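Local atomic coordinates of transcriptional regulator (PDB entry 2O0Y), a protein that probably binds DNA and regulates transcription as a member of the IclR family, with an N-terminal winged helix-turn-helix domain and a GAF-like C-terminal domain. Residues R24-D27 against L28-F32; K52-V55 against V56-A60; T69-A72 against D73-S77; G79-M82 against L83-R87. All coordinates share one frame; numbering follows the deposited sequence.

Interaction 1: R24-D27 against L28-F32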
loop_
_atom_site.group_PDB
_atom_site.type_symbol
_atom_site.label_atom_id
_atom_site.label_comp_id
_atom_site.label_asym_id
_atom_site.label_seq_id
_atom_site.Cartn_x
_atom_site.Cartn_y
_atom_site.Cartn_z
ATOM N N ARG B 24 -23.862 -11.111 -0.813
ATOM C CA ARG B 24 -23.054 -12.292 -0.783
ATOM C C ARG B 24 -21.597 -11.949 -1.072
ATOM O O ARG B 24 -20.708 -12.509 -0.479
ATOM C CB ARG B 24 -23.590 -13.297 -1.827
ATOM C CG ARG B 24 -24.971 -13.904 -1.334
ATOM C CD ARG B 24 -25.676 -14.612 -2.460
ATOM N NE ARG B 24 -26.841 -15.308 -1.906
ATOM C CZ ARG B 24 -27.655 -16.082 -2.602
ATOM N NH1 ARG B 24 -27.430 -16.275 -3.887
ATOM N NH2 ARG B 24 -28.672 -16.659 -1.995
ATOM N N VAL B 25 -21.333 -11.067 -2.020
ATOM C CA VAL B 25 -19.970 -10.646 -2.278
ATOM C C VAL B 25 -19.373 -9.977 -1.040
ATOM O O VAL B 25 -18.276 -10.253 -0.641
ATOM C CB VAL B 25 -19.920 -9.696 -3.510
ATOM C CG1 VAL B 25 -18.545 -9.201 -3.704
ATOM C CG2 VAL B 25 -20.353 -10.506 -4.766
ATOM N N ILE B 26 -20.104 -9.062 -0.443
ATOM C CA ILE B 26 -19.674 -8.469 0.834
ATOM C C ILE B 26 -19.480 -9.523 1.925
ATOM O O ILE B 26 -18.475 -9.481 2.656
ATOM C CB ILE B 26 -20.656 -7.336 1.263
ATOM C CG1 ILE B 26 -20.688 -6.239 0.183
ATOM C CG2 ILE B 26 -20.263 -6.743 2.638
ATOM C CD1 ILE B 26 -21.915 -5.233 0.351
ATOM N N ASP B 27 -20.423 -10.452 2.101
ATOM C CA ASP B 27 -20.265 -11.487 3.112
ATOM C C ASP B 27 -18.976 -12.317 2.931
ATOM O O ASP B 27 -18.341 -12.801 3.907
ATOM C CB ASP B 27 -21.519 -12.426 3.098
ATOM C CG ASP B 27 -22.762 -11.725 3.541
ATOM O OD1 ASP B 27 -22.666 -10.589 4.092
ATOM O OD2 ASP B 27 -23.875 -12.271 3.311
ATOM N N LEU B 28 -18.601 -12.541 1.680
ATOM C CA LEU B 28 -17.383 -13.330 1.382
ATOM C C LEU B 28 -16.148 -12.507 1.706
ATOM O O LEU B 28 -15.245 -12.991 2.367
ATOM C CB LEU B 28 -17.345 -13.745 -0.128
ATOM C CG LEU B 28 -18.394 -14.824 -0.473
ATOM C CD1 LEU B 28 -18.522 -14.971 -2.026
ATOM C CD2 LEU B 28 -17.897 -16.208 0.092
ATOM N N LEU B 29 -16.124 -11.243 1.276
ATOM C CA LEU B 29 -14.968 -10.384 1.562
ATOM C C LEU B 29 -14.791 -10.169 3.050
ATOM O O LEU B 29 -13.683 -10.066 3.558
ATOM C CB LEU B 29 -15.184 -9.047 0.867
ATOM C CG LEU B 29 -15.102 -9.040 -0.660
ATOM C CD1 LEU B 29 -15.546 -7.684 -1.232
ATOM C CD2 LEU B 29 -13.611 -9.308 -1.017
ATOM N N GLU B 30 -15.890 -10.109 3.770
ATOM C CA GLU B 30 -15.793 -9.975 5.245
ATOM C C GLU B 30 -15.069 -11.108 5.931
ATOM O O GLU B 30 -14.631 -10.976 7.079
ATOM C CB GLU B 30 -17.198 -9.863 5.828
ATOM C CG GLU B 30 -17.892 -8.582 5.427
ATOM C CD GLU B 30 -17.506 -7.413 6.287
ATOM O OE1 GLU B 30 -16.716 -7.602 7.261
ATOM O OE2 GLU B 30 -17.980 -6.291 5.995
ATOM N N LEU B 31 -14.918 -12.253 5.260
ATOM C CA LEU B 31 -14.225 -13.374 5.924
ATOM C C LEU B 31 -12.691 -13.186 5.840
ATOM O O LEU B 31 -11.945 -13.890 6.463
ATOM C CB LEU B 31 -14.587 -14.715 5.215
ATOM C CG LEU B 31 -16.026 -15.180 5.474
ATOM C CD1 LEU B 31 -16.346 -16.376 4.532
ATOM C CD2 LEU B 31 -16.143 -15.548 6.938
ATOM N N PHE B 32 -12.214 -12.267 5.021
ATOM C CA PHE B 32 -10.778 -11.953 4.973
ATOM C C PHE B 32 -10.436 -10.910 5.996
ATOM O O PHE B 32 -11.015 -9.781 5.991
ATOM C CB PHE B 32 -10.368 -11.451 3.558
ATOM C CG PHE B 32 -10.576 -12.513 2.473
ATOM C CD1 PHE B 32 -11.839 -12.746 1.981
ATOM C CD2 PHE B 32 -9.504 -13.303 2.008
ATOM C CE1 PHE B 32 -12.082 -13.743 1.019
ATOM C CE2 PHE B 32 -9.710 -14.306 1.040
ATOM C CZ PHE B 32 -10.965 -14.556 0.530
#
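Leu28 N, Leu29 N and Glu30 N donate to the carbonyls of Arg24, Val25 and Ile26, the i to i+4 pattern of the last turns of helix 18-29. This is the first helix of the DNA-binding domain, a winged helix-turn-helix fold by family. The bond from Leu29 N to Val25 O is 3.0 Å long and nearly straight, at 169°. Glu30 N reaches Ile26 O at 2.9 Å. A weak second bond runs from Leu28 N to Val25 O. A type I beta turn runs from Leu29 to Phe32.

The side chains pair along the helix. Val25 and Leu29 lie side by side and point the same way. The CG1 branch of Val25 meets CD1 of Leu29 at 4.2 Å. That branch stands anti to the backbone N (chi1 176°), which leans it along the helix toward Leu29. Ile26 and Glu30 also run alongside each other. The Glu30 chain bends at chi2 (-83°), and its OE2 comes to 4.1 Å from Ile26 CG2.

Leu28 packs on Leu44 and Thr48 of helix 41-48 and on Met62 of helix 52-64. The helix also meets the second subunit, where Val25 packs on Val22 and the Asp27 carboxylate forms a salt bridge with Arg65, both of that subunit. Leu31 CG lies 3.7 Å from Asp27 O. At the close of the turn, Leu29 O lies in the plane of the Phe32 ring, at its edge.

Interaction 2: K52-V55 against V56-A60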
loop_
_atom_site.group_PDB
_atom_site.type_symbol
_atom_site.label_atom_id
_atom_site.label_comp_id
_atom_site.label_asym_id
_atom_site.label_seq_id
_atom_site.Cartn_x
_atom_site.Cartn_y
_atom_site.Cartn_z
ATOM N N LYS B 52 -22.278 -24.391 -2.019
ATOM C CA LYS B 52 -20.978 -24.425 -2.654
ATOM C C LYS B 52 -21.026 -23.928 -4.110
ATOM O O LYS B 52 -20.151 -23.183 -4.518
ATOM C CB LYS B 52 -20.407 -25.842 -2.575
ATOM C CG LYS B 52 -18.945 -25.914 -3.028
ATOM C CD LYS B 52 -18.583 -27.304 -3.317
ATOM C CE LYS B 52 -17.094 -27.418 -3.480
ATOM N NZ LYS B 52 -16.703 -28.747 -3.017
ATOM N N THR B 53 -22.020 -24.356 -4.899
ATOM C CA THR B 53 -22.138 -23.880 -6.307
ATOM C C THR B 53 -22.316 -22.350 -6.411
ATOM O O THR B 53 -21.794 -21.719 -7.328
ATOM C CB THR B 53 -23.293 -24.592 -7.083
ATOM O OG1 THR B 53 -24.535 -24.340 -6.405
ATOM C CG2 THR B 53 -23.060 -26.087 -7.148
ATOM N N THR B 54 -23.032 -21.765 -5.456
ATOM C CA THR B 54 -23.192 -20.306 -5.362
ATOM C C THR B 54 -21.869 -19.659 -5.045
ATOM O O THR B 54 -21.479 -18.725 -5.729
ATOM C CB THR B 54 -24.208 -19.948 -4.283
ATOM O OG1 THR B 54 -25.430 -20.561 -4.639
ATOM C CG2 THR B 54 -24.384 -18.429 -4.113
ATOM N N VAL B 55 -21.153 -20.164 -4.035
ATOM C CA VAL B 55 -19.812 -19.622 -3.737
ATOM C C VAL B 55 -18.840 -19.764 -4.907
ATOM O O VAL B 55 -18.090 -18.824 -5.213
ATOM C CB VAL B 55 -19.163 -20.238 -2.481
ATOM C CG1 VAL B 55 -17.784 -19.550 -2.225
ATOM C CG2 VAL B 55 -20.062 -19.981 -1.225
ATOM N N VAL B 56 -18.821 -20.936 -5.550
ATOM C CA VAL B 56 -17.924 -21.162 -6.687
ATOM C C VAL B 56 -18.199 -20.119 -7.772
ATOM O O VAL B 56 -17.269 -19.537 -8.323
ATOM C CB VAL B 56 -18.043 -22.606 -7.214
ATOM C CG1 VAL B 56 -17.243 -22.829 -8.551
ATOM C CG2 VAL B 56 -17.625 -23.592 -6.159
ATOM N N ARG B 57 -19.466 -19.881 -8.103
ATOM C CA ARG B 57 -19.798 -18.887 -9.127
ATOM C C ARG B 57 -19.342 -17.465 -8.744
ATOM O O ARG B 57 -18.810 -16.712 -9.567
ATOM C CB ARG B 57 -21.294 -18.915 -9.402
ATOM C CG ARG B 57 -21.846 -17.712 -10.150
ATOM C CD ARG B 57 -23.247 -17.986 -10.771
ATOM N NE ARG B 57 -24.242 -18.572 -9.848
ATOM C CZ ARG B 57 -24.625 -18.102 -8.649
ATOM N NH1 ARG B 57 -24.068 -17.014 -8.098
ATOM N NH2 ARG B 57 -25.556 -18.773 -7.962
ATOM N N LEU B 58 -19.569 -17.085 -7.497
ATOM C CA LEU B 58 -19.181 -15.712 -7.071
ATOM C C LEU B 58 -17.689 -15.577 -7.018
ATOM O O LEU B 58 -17.148 -14.539 -7.454
ATOM C CB LEU B 58 -19.808 -15.332 -5.716
ATOM C CG LEU B 58 -21.336 -15.185 -5.708
ATOM C CD1 LEU B 58 -21.935 -15.157 -4.254
ATOM C CD2 LEU B 58 -21.764 -13.921 -6.494
ATOM N N VAL B 59 -16.998 -16.614 -6.521
ATOM C CA VAL B 59 -15.539 -16.550 -6.435
ATOM C C VAL B 59 -14.947 -16.432 -7.862
ATOM O O VAL B 59 -14.071 -15.615 -8.086
ATOM C CB VAL B 59 -14.972 -17.755 -5.654
ATOM C CG1 VAL B 59 -13.475 -17.887 -5.873
ATOM C CG2 VAL B 59 -15.261 -17.563 -4.149
ATOM N N ALA B 60 -15.495 -17.191 -8.823
ATOM C CA ALA B 60 -15.119 -17.095 -10.231
ATOM C C ALA B 60 -15.185 -15.645 -10.765
ATOM O O ALA B 60 -14.205 -15.141 -11.330
ATOM C CB ALA B 60 -15.978 -18.006 -11.061
#
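Val55 and Val59 meet one turn apart on helix 52-64, the second helix of the helix-turn-helix and, as in other winged helix-turn-helix proteins, probably the recognition helix. Four regular backbone bonds hold this stretch. Val56 N donates to Lys52 O and Val59 N to Val55 O, each at 2.8 Å. Arg57 N and Leu58 N reach Thr53 O and Thr54 O at slightly greater length.

The apolar contacts form the inner side. CG1 of Val55 comes to 3.7 Å from CG2 of Val59, the two side chains set at a slant to each other. Val55 CG1 is anti to its own nitrogen (chi1 -178°), while the touching branch of Val59 is the one beside the nitrogen, and these two methyls make the contact. Thr54 and Leu58 instead lie alongside, with Thr54 CG2 against Leu58 CD1 at 4.1 Å.

The polar side chains occupy the outer side. Arg57 bends at chi3 (50°), which folds its guanidinium back over Thr54. One face of the group lies over Thr54 CA, and NH2 stands 3.8 Å from Thr54 OG1. This is packing of a flat group on the helix surface. On the exposed flank, the aliphatic part of Lys52 touches Val56 through CG and CG2.

Within the fold, Val55 and Leu58 pack on Leu28 of helix 18-29. Val55 and Val59 also reach helix 41-48, at Val45 and Leu44. Arg57 and Leu58 touch Val19 and Val22 of the second subunit, so the helix lies against two helices of its own domain and also borders the dimer partner.

Interaction 3: T69-A72 against D73-S77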
loop_
_atom_site.group_PDB
_atom_site.type_symbol
_atom_site.label_atom_id
_atom_site.label_comp_id
_atom_site.label_asym_id
_atom_site.label_seq_id
_atom_site.Cartn_x
_atom_site.Cartn_y
_atom_site.Cartn_z
ATOM N N THR B 69 -7.575 -13.553 -5.609
ATOM C CA THR B 69 -6.582 -14.313 -6.393
ATOM C C THR B 69 -6.480 -15.728 -5.882
ATOM O O THR B 69 -6.431 -15.912 -4.676
ATOM C CB THR B 69 -5.215 -13.711 -6.147
ATOM O OG1 THR B 69 -5.271 -12.415 -6.670
ATOM C CG2 THR B 69 -4.151 -14.431 -6.872
ATOM N N SER B 70 -6.485 -16.709 -6.787
ATOM C CA SER B 70 -6.417 -18.124 -6.446
ATOM C C SER B 70 -4.961 -18.423 -6.222
ATOM O O SER B 70 -4.168 -18.175 -7.131
ATOM C CB SER B 70 -6.852 -18.944 -7.694
ATOM O OG SER B 70 -7.033 -20.302 -7.370
ATOM N N ARG B 71 -4.574 -18.969 -5.070
ATOM C CA ARG B 71 -3.159 -19.288 -4.833
ATOM C C ARG B 71 -2.840 -20.786 -5.036
ATOM O O ARG B 71 -3.734 -21.625 -5.081
ATOM C CB ARG B 71 -2.751 -18.892 -3.440
ATOM C CG ARG B 71 -3.016 -17.424 -3.115
ATOM C CD ARG B 71 -3.170 -17.275 -1.646
ATOM N NE ARG B 71 -2.084 -17.927 -0.916
ATOM C CZ ARG B 71 -1.009 -17.303 -0.439
ATOM N NH1 ARG B 71 -0.847 -15.984 -0.618
ATOM N NH2 ARG B 71 -0.091 -18.004 0.220
ATOM N N ALA B 72 -1.565 -21.120 -5.105
ATOM C CA ALA B 72 -1.153 -22.488 -5.430
ATOM C C ALA B 72 -1.586 -23.488 -4.348
ATOM O O ALA B 72 -2.011 -24.599 -4.672
ATOM C CB ALA B 72 0.344 -22.537 -5.645
ATOM N N ASP B 73 -1.476 -23.079 -3.077
ATOM C CA ASP B 73 -1.949 -23.862 -1.929
ATOM C C ASP B 73 -3.467 -23.994 -1.859
ATOM O O ASP B 73 -3.987 -24.304 -0.803
ATOM C CB ASP B 73 -1.449 -23.268 -0.588
ATOM C CG ASP B 73 -1.945 -21.826 -0.326
ATOM O OD1 ASP B 73 -3.012 -21.408 -0.838
ATOM O OD2 ASP B 73 -1.256 -21.096 0.425
ATOM N N GLY B 74 -4.170 -23.736 -2.967
ATOM C CA GLY B 74 -5.636 -23.911 -3.041
ATOM C C GLY B 74 -6.487 -22.782 -2.451
ATOM O O GLY B 74 -7.727 -22.730 -2.664
ATOM N N SER B 75 -5.854 -21.898 -1.678
ATOM C CA SER B 75 -6.559 -20.845 -1.027
ATOM C C SER B 75 -6.660 -19.591 -1.913
ATOM O O SER B 75 -6.059 -19.528 -3.000
ATOM C CB SER B 75 -5.961 -20.583 0.368
ATOM O OG SER B 75 -4.792 -19.794 0.319
ATOM N N TYR B 76 -7.420 -18.596 -1.438
ATOM C CA TYR B 76 -7.603 -17.330 -2.114
ATOM C C TYR B 76 -7.116 -16.250 -1.199
ATOM O O TYR B 76 -7.363 -16.353 0.024
ATOM C CB TYR B 76 -9.103 -17.082 -2.390
ATOM C CG TYR B 76 -9.661 -18.103 -3.343
ATOM C CD1 TYR B 76 -10.229 -19.274 -2.879
ATOM C CD2 TYR B 76 -9.560 -17.925 -4.711
ATOM C CE1 TYR B 76 -10.707 -20.250 -3.782
ATOM C CE2 TYR B 76 -10.034 -18.876 -5.602
ATOM C CZ TYR B 76 -10.629 -20.022 -5.123
ATOM O OH TYR B 76 -11.101 -20.971 -6.033
ATOM N N SER B 77 -6.482 -15.201 -1.757
ATOM C CA SER B 77 -6.262 -13.975 -1.000
ATOM C C SER B 77 -7.097 -12.889 -1.661
ATOM O O SER B 77 -7.665 -13.127 -2.752
ATOM C CB SER B 77 -4.787 -13.514 -1.062
ATOM O OG SER B 77 -4.455 -13.232 -2.386
HETATM O O HOH W 1 -1.858 -14.194 -3.059
#
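Arg71 lays its side chain across the hairpin and over Ser75, with the guanidinium reaching Asp73 at the turn. The firm part is the backbone. Thr69 and Ser77 form an antiparallel hydrogen-bonded pair, with Thr69 N to Ser77 O at 2.9 Å and a return bond from Ser77 N to Thr69 O. Arg71 N adds a short bond to Ser75 O, 2.6 Å long. Ser70 and Tyr76 form the non-hydrogen-bonded pair between them, and the CE2 corner of the Tyr76 ring lies 3.8 Å from Ser70 OG.

These strands, 68-70 and 75-78, make the beta hairpin that forms the wing of the winged helix-turn-helix domain. A type I turn from Arg71 to Gly74 joins them. Asp73 OD1 builds an Asx turn by taking Ser75 N on its anti side. On its syn side the same oxygen accepts from Ser75 OG at 2.7 Å. Asp73 CG sits between its own N and carbonyl carbon (chi1 61°), which folds the carboxylate back over the turn.

The outer end is looser. Ala72, Asp73 and Gly74 are exposed. There the salt bridge between Arg71 NH2 and Asp73 OD2 is carried by a weak hydrogen bond of 3.3 Å, with the two planar groups 29° apart. Replacing Arg71 with an alanine would probably leave Asp73 OD2 without this charged mate and uncover Ser75. A water accepts from Arg71 NH1 and donates to Ser77 OG, bridging the guanidinium to the strand. Thr69, at the inner end, turns its hydroxyl to Gln120 of the second subunit, and Tyr76 packs on Val59 and Cys63 of helix 52-64.

Interaction 4: G79-M82 against L83-R87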
loop_
_atom_site.group_PDB
_atom_site.type_symbol
_atom_site.label_atom_id
_atom_site.label_comp_id
_atom_site.label_asym_id
_atom_site.label_seq_id
_atom_site.Cartn_x
_atom_site.Cartn_y
_atom_site.Cartn_z
ATOM N N GLY B 79 -7.263 -9.849 -4.057
ATOM C CA GLY B 79 -6.423 -9.788 -5.276
ATOM C C GLY B 79 -6.037 -8.370 -5.627
ATOM O O GLY B 79 -6.372 -7.422 -4.926
ATOM N N PRO B 80 -5.244 -8.209 -6.688
ATOM C CA PRO B 80 -4.587 -6.920 -6.979
ATOM C C PRO B 80 -5.548 -5.795 -7.247
ATOM O O PRO B 80 -5.207 -4.624 -7.060
ATOM C CB PRO B 80 -3.805 -7.226 -8.281
ATOM C CG PRO B 80 -3.641 -8.721 -8.298
ATOM C CD PRO B 80 -4.864 -9.302 -7.620
ATOM N N GLU B 81 -6.793 -6.135 -7.633
ATOM C CA GLU B 81 -7.797 -5.072 -7.797
ATOM C C GLU B 81 -7.851 -4.178 -6.611
ATOM O O GLU B 81 -8.008 -2.964 -6.708
ATOM C CB GLU B 81 -9.181 -5.679 -8.049
ATOM C CG GLU B 81 -10.388 -4.693 -8.022
ATOM C CD GLU B 81 -10.644 -3.941 -9.297
ATOM O OE1 GLU B 81 -9.789 -3.983 -10.183
ATOM O OE2 GLU B 81 -11.697 -3.233 -9.398
HETATM N N MSE B 82 -7.776 -4.790 -5.429
HETATM C CA MSE B 82 -8.040 -4.006 -4.225
HETATM C C MSE B 82 -6.963 -2.936 -4.021
HETATM O O MSE B 82 -7.145 -1.988 -3.282
HETATM C CB MSE B 82 -8.119 -4.940 -2.976
HETATM C CG MSE B 82 -9.051 -6.138 -3.105
HETATM SE SE MSE B 82 -10.883 -5.428 -3.438
HETATM C CE MSE B 82 -10.828 -4.213 -2.001
ATOM N N LEU B 83 -5.801 -3.141 -4.620
ATOM C CA LEU B 83 -4.651 -2.226 -4.482
ATOM C C LEU B 83 -4.933 -0.917 -5.187
ATOM O O LEU B 83 -4.238 0.078 -4.974
ATOM C CB LEU B 83 -3.393 -2.872 -5.104
ATOM C CG LEU B 83 -2.879 -4.165 -4.461
ATOM C CD1 LEU B 83 -1.629 -4.647 -5.226
ATOM C CD2 LEU B 83 -2.497 -3.884 -2.929
ATOM N N ARG B 84 -5.938 -0.893 -6.050
ATOM C CA ARG B 84 -6.173 0.353 -6.788
ATOM C C ARG B 84 -6.743 1.437 -5.921
ATOM O O ARG B 84 -6.793 2.602 -6.362
ATOM C CB ARG B 84 -7.060 0.121 -8.014
ATOM C CG ARG B 84 -8.513 -0.099 -7.697
ATOM C CD ARG B 84 -9.176 -0.794 -8.934
ATOM N NE ARG B 84 -9.379 0.183 -10.006
ATOM C CZ ARG B 84 -9.479 -0.101 -11.307
ATOM N NH1 ARG B 84 -9.353 -1.323 -11.752
ATOM N NH2 ARG B 84 -9.669 0.879 -12.168
ATOM N N TRP B 85 -7.160 1.096 -4.680
ATOM C CA TRP B 85 -7.637 2.143 -3.728
ATOM C C TRP B 85 -6.623 2.518 -2.652
ATOM O O TRP B 85 -6.906 3.347 -1.788
ATOM C CB TRP B 85 -9.034 1.789 -3.116
ATOM C CG TRP B 85 -10.115 1.664 -4.176
ATOM C CD1 TRP B 85 -10.723 2.701 -4.845
ATOM C CD2 TRP B 85 -10.634 0.452 -4.755
ATOM N NE1 TRP B 85 -11.597 2.195 -5.808
ATOM C CE2 TRP B 85 -11.559 0.825 -5.758
ATOM C CE3 TRP B 85 -10.358 -0.910 -4.567
ATOM C CZ2 TRP B 85 -12.264 -0.132 -6.511
ATOM C CZ3 TRP B 85 -11.072 -1.856 -5.266
ATOM C CH2 TRP B 85 -12.035 -1.469 -6.227
ATOM N N VAL B 86 -5.434 1.913 -2.706
ATOM C CA VAL B 86 -4.367 2.174 -1.749
ATOM C C VAL B 86 -3.969 3.621 -1.700
ATOM O O VAL B 86 -3.886 4.189 -0.596
ATOM C CB VAL B 86 -3.127 1.278 -1.996
ATOM C CG1 VAL B 86 -1.876 1.781 -1.231
ATOM C CG2 VAL B 86 -3.463 -0.142 -1.589
ATOM N N ARG B 87 -3.731 4.230 -2.861
ATOM C CA ARG B 87 -3.298 5.658 -2.876
ATOM C C ARG B 87 -4.388 6.567 -2.328
ATOM O O ARG B 87 -4.125 7.427 -1.501
ATOM C CB ARG B 87 -2.958 6.106 -4.318
ATOM C CG ARG B 87 -2.406 7.525 -4.414
ATOM C CD ARG B 87 -2.340 8.018 -5.850
ATOM N NE ARG B 87 -1.513 7.185 -6.726
ATOM C CZ ARG B 87 -0.257 7.463 -7.107
ATOM N NH1 ARG B 87 0.367 8.556 -6.712
ATOM N NH2 ARG B 87 0.393 6.625 -7.892
#
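The segment that leads from the wing hairpin into helix 86-92 is coiled, with backbone bonds that span three residues; in it Glu81 and Arg84 pair by a salt bridge. Arg84 NH1 donates to Glu81 OE1 at 3.1 Å, on the syn side of the carboxylate, and the two flat groups stand 58° apart. Leu83 N bonds to Pro80 O at 2.9 Å and Arg84 N to Glu81 O at 3.0 Å. A weak bond follows from Trp85 N to Met82 O.

Arg84 CG lies over the centre of the Trp85 ring system, 3.5 Å above its plane. At the ring edge the selenium of Met82, a selenomethionine, makes a Met-aromatic contact, with SE 4.0 Å from CZ3 of Trp85. Glu81 OE2 comes to 3.6 Å from CH2 of the same ring. A leucine in place of Glu81 would probably cost the Arg84 guanidinium its carboxylate partner within this chain, leaving it to rely on Phe32 O of the second subunit.

Backbone bonds tie Gly79 to Val67 and Glu81 to Ser66, in the loop between helix 52-64 and strand 68-70. From the second subunit, Met82 packs on Trp85, and Ile26 of helix 18-29 packs on Glu81.

Overall arrangement
Interactions 1, 2 and 3 belong to one small domain and touch in a chain of packing. Leu28 and Arg24 of interaction 1 lie on Leu58 of interaction 2, whose Val59 meets the Tyr76 ring of interaction 3. Phe32 also reaches strand 75-78. Interaction 4 is the most buried and continues from the hairpin, joined to interaction 3 where Thr69 packs on Gly79 and Pro80. Interactions 1 and 2 are half-buried helix surfaces, apolar inside. Interaction 3 is polar at its exposed turn, with a weakly bonded salt bridge. Interaction 4 sets its salt bridge beside an aromatic ring at the subunit interface. All four touch the second subunit.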